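Local coordinates for protein 3-methyladenine dna-glycosylase (Archaeoglobus fulgidus, PDB 2JHN) that belongs to the AlkA-like DNA glycosylases and joins a TATA-box binding protein-like domain to a helical domain of the HhH-GPD superfamily, at residues Y106-A111 / L278-L283. The protein carries 1 engineered substitution. Residues are numbered along the deposited sequence; the frame is centred on the assembly and turned at random.
Sequences YGFGRA and LFYLFL
Y280 reaches out from its helix to the loop backbone at G109, and one direct hydrogen bond across the contact follows: its OH donates to the carbonyl O of G109 at 2.7 Å. The C=O...OH angle of 124°, with the donor in the carbonyl plane, shows that a lone pair is used. The same OH accepts from a water, OH to water O 2.9 Å, which in turn takes a weak bond from the G107 N-H. The phenol oxygen is thus held by two partners in a buried place.

Aromatic contacts centre on F108. Its edge is turned to the face of Y280 in a T-shaped pair, centroids 5.4 Å apart and planes at 77°, with F108 CD2 the leading atom. A first torsion of -175° swings the F108 ring away from its own backbone N and out to the helix, where CE2 meets the CB of F279 at 4.0 Å.

Two CH-pi contacts complete the packing. L283 places CD1 over one face of F108, 4.0 Å from the ring centroid and close to the normal. In the other, the loop supplies the methyl: A111 CB sits 3.5 Å from the F279 ring centroid, likewise over the face and near the normal.

Further partners hold the loop. K15 makes a cation-pi contact with F108 and bonds to its carbonyl O, while in helix 274-287 D276 OD1 accepts a hydrogen bond from A111 N and D276 OD2 forms a salt bridge with R110 NH2. The arrangement is a buried aromatic and aliphatic cluster that packs the glycine-containing loop between helices 96-104 and 118-127 onto helix 274-287, within the helical part of this HhH-GPD superfamily protein.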
loop_
_atom_site.group_PDB
_atom_site.type_symbol
_atom_site.label_atom_id
_atom_site.label_comp_id
_atom_site.label_asym_id
_atom_site.label_seq_id
_atom_site.Cartn_x
_atom_site.Cartn_y
_atom_site.Cartn_z
ATOM N N TYR A 106 16.311 4.229 8.384
ATOM C CA TYR A 106 15.977 4.528 9.779
ATOM C C TYR A 106 14.915 5.617 9.913
ATOM O O TYR A 106 15.025 6.666 9.286
ATOM C CB TYR A 106 17.208 4.882 10.649
ATOM C CG TYR A 106 16.749 5.051 12.090
ATOM C CD1 TYR A 106 16.404 3.932 12.871
ATOM C CD2 TYR A 106 16.562 6.334 12.641
ATOM C CE1 TYR A 106 15.936 4.080 14.186
ATOM C CE2 TYR A 106 16.078 6.495 13.967
ATOM C CZ TYR A 106 15.775 5.365 14.721
ATOM O OH TYR A 106 15.311 5.516 16.010
ATOM N N GLY A 107 13.880 5.355 10.713
ATOM C CA GLY A 107 12.800 6.325 10.909
ATOM C C GLY A 107 11.592 6.031 10.044
ATOM O O GLY A 107 10.555 6.695 10.167
ATOM N N PHE A 108 11.714 5.027 9.180
ATOM C CA PHE A 108 10.556 4.553 8.413
ATOM C C PHE A 108 9.450 3.987 9.304
ATOM O O PHE A 108 8.269 4.089 8.936
ATOM C CB PHE A 108 10.961 3.578 7.302
ATOM C CG PHE A 108 9.807 3.149 6.409
ATOM C CD1 PHE A 108 9.435 3.923 5.296
ATOM C CD2 PHE A 108 9.086 1.982 6.686
ATOM C CE1 PHE A 108 8.374 3.524 4.442
ATOM C CE2 PHE A 108 7.991 1.590 5.856
ATOM C CZ PHE A 108 7.661 2.363 4.713
ATOM N N GLY A 109 9.810 3.391 10.447
ATOM C CA GLY A 109 8.793 2.925 11.421
ATOM C C GLY A 109 8.099 1.645 10.949
ATOM O O GLY A 109 8.684 0.811 10.219
ATOM N N ARG A 110 6.840 1.511 11.334
ATOM C CA ARG A 110 6.023 0.362 10.942
ATOM C C ARG A 110 5.435 0.539 9.557
ATOM O O ARG A 110 5.261 1.662 9.080
ATOM C CB ARG A 110 4.893 0.174 11.961
ATOM C CG ARG A 110 5.452 -0.132 13.406
ATOM C CD ARG A 110 4.445 -0.915 14.234
ATOM N NE ARG A 110 4.341 -2.285 13.736
ATOM C CZ ARG A 110 3.669 -3.259 14.350
ATOM N NH1 ARG A 110 3.042 -3.030 15.509
ATOM N NH2 ARG A 110 3.626 -4.472 13.809
ATOM N N ALA A 111 5.064 -0.573 8.935
ATOM C CA ALA A 111 4.421 -0.541 7.626
ATOM C C ALA A 111 3.027 0.056 7.736
ATOM O O ALA A 111 2.295 -0.210 8.706
ATOM C CB ALA A 111 4.331 -1.934 7.055
ATOM N N LEU A 278 8.472 -6.685 5.313
ATOM C CA LEU A 278 8.157 -6.694 3.907
ATOM C C LEU A 278 8.299 -5.302 3.254
ATOM O O LEU A 278 8.835 -5.186 2.145
ATOM C CB LEU A 278 6.712 -7.187 3.735
ATOM C CG LEU A 278 6.117 -7.139 2.324
ATOM C CD1 LEU A 278 6.851 -8.063 1.368
ATOM C CD2 LEU A 278 4.641 -7.455 2.386
ATOM N N PHE A 279 7.824 -4.256 3.930
ATOM C CA PHE A 279 7.945 -2.885 3.394
ATOM C C PHE A 279 9.427 -2.421 3.301
ATOM O O PHE A 279 9.809 -1.746 2.331
ATOM C CB PHE A 279 7.113 -1.894 4.211
ATOM C CG PHE A 279 5.627 -1.895 3.865
ATOM C CD1 PHE A 279 4.892 -3.078 3.815
ATOM C CD2 PHE A 279 4.961 -0.679 3.604
ATOM C CE1 PHE A 279 3.500 -3.069 3.515
ATOM C CE2 PHE A 279 3.577 -0.658 3.313
ATOM C CZ PHE A 279 2.850 -1.858 3.261
ATOM N N TYR A 280 10.227 -2.789 4.306
ATOM C CA TYR A 280 11.701 -2.573 4.256
ATOM C C TYR A 280 12.344 -3.326 3.081
ATOM O O TYR A 280 13.252 -2.795 2.451
ATOM C CB TYR A 280 12.376 -2.969 5.586
ATOM C CG TYR A 280 12.118 -1.960 6.712
ATOM C CD1 TYR A 280 10.927 -1.995 7.431
ATOM C CD2 TYR A 280 13.071 -0.966 7.036
ATOM C CE1 TYR A 280 10.649 -1.057 8.456
ATOM C CE2 TYR A 280 12.827 -0.038 8.088
ATOM C CZ TYR A 280 11.608 -0.089 8.782
ATOM O OH TYR A 280 11.335 0.808 9.773
ATOM N N LEU A 281 11.868 -4.544 2.788
ATOM C CA LEU A 281 12.372 -5.333 1.646
ATOM C C LEU A 281 11.987 -4.669 0.304
ATOM O O LEU A 281 12.792 -4.656 -0.629
ATOM C CB LEU A 281 11.883 -6.788 1.703
ATOM C CG LEU A 281 12.373 -7.630 2.885
ATOM C CD1 LEU A 281 11.701 -8.997 2.892
ATOM C CD2 LEU A 281 13.920 -7.798 2.891
ATOM N N PHE A 282 10.782 -4.101 0.211
ATOM C CA PHE A 282 10.408 -3.350 -1.001
ATOM C C PHE A 282 11.357 -2.157 -1.196
ATOM O O PHE A 282 11.826 -1.906 -2.305
ATOM C CB PHE A 282 8.974 -2.804 -0.940
ATOM C CG PHE A 282 7.881 -3.861 -1.050
ATOM C CD1 PHE A 282 8.033 -5.005 -1.850
ATOM C CD2 PHE A 282 6.690 -3.669 -0.367
ATOM C CE1 PHE A 282 6.963 -5.971 -1.938
ATOM C CE2 PHE A 282 5.634 -4.593 -0.449
ATOM C CZ PHE A 282 5.789 -5.751 -1.237
ATOM N N LEU A 283 11.615 -1.408 -0.129
ATOM C CA LEU A 283 12.531 -0.264 -0.234
ATOM C C LEU A 283 13.932 -0.723 -0.680
ATOM O O LEU A 283 14.552 -0.093 -1.517
ATOM C CB LEU A 283 12.632 0.474 1.099
ATOM C CG LEU A 283 11.395 1.236 1.567
ATOM C CD1 LEU A 283 11.543 1.598 3.035
ATOM C CD2 LEU A 283 11.196 2.459 0.685
HETATM O O HOH W 1 13.847 2.054 10.589
#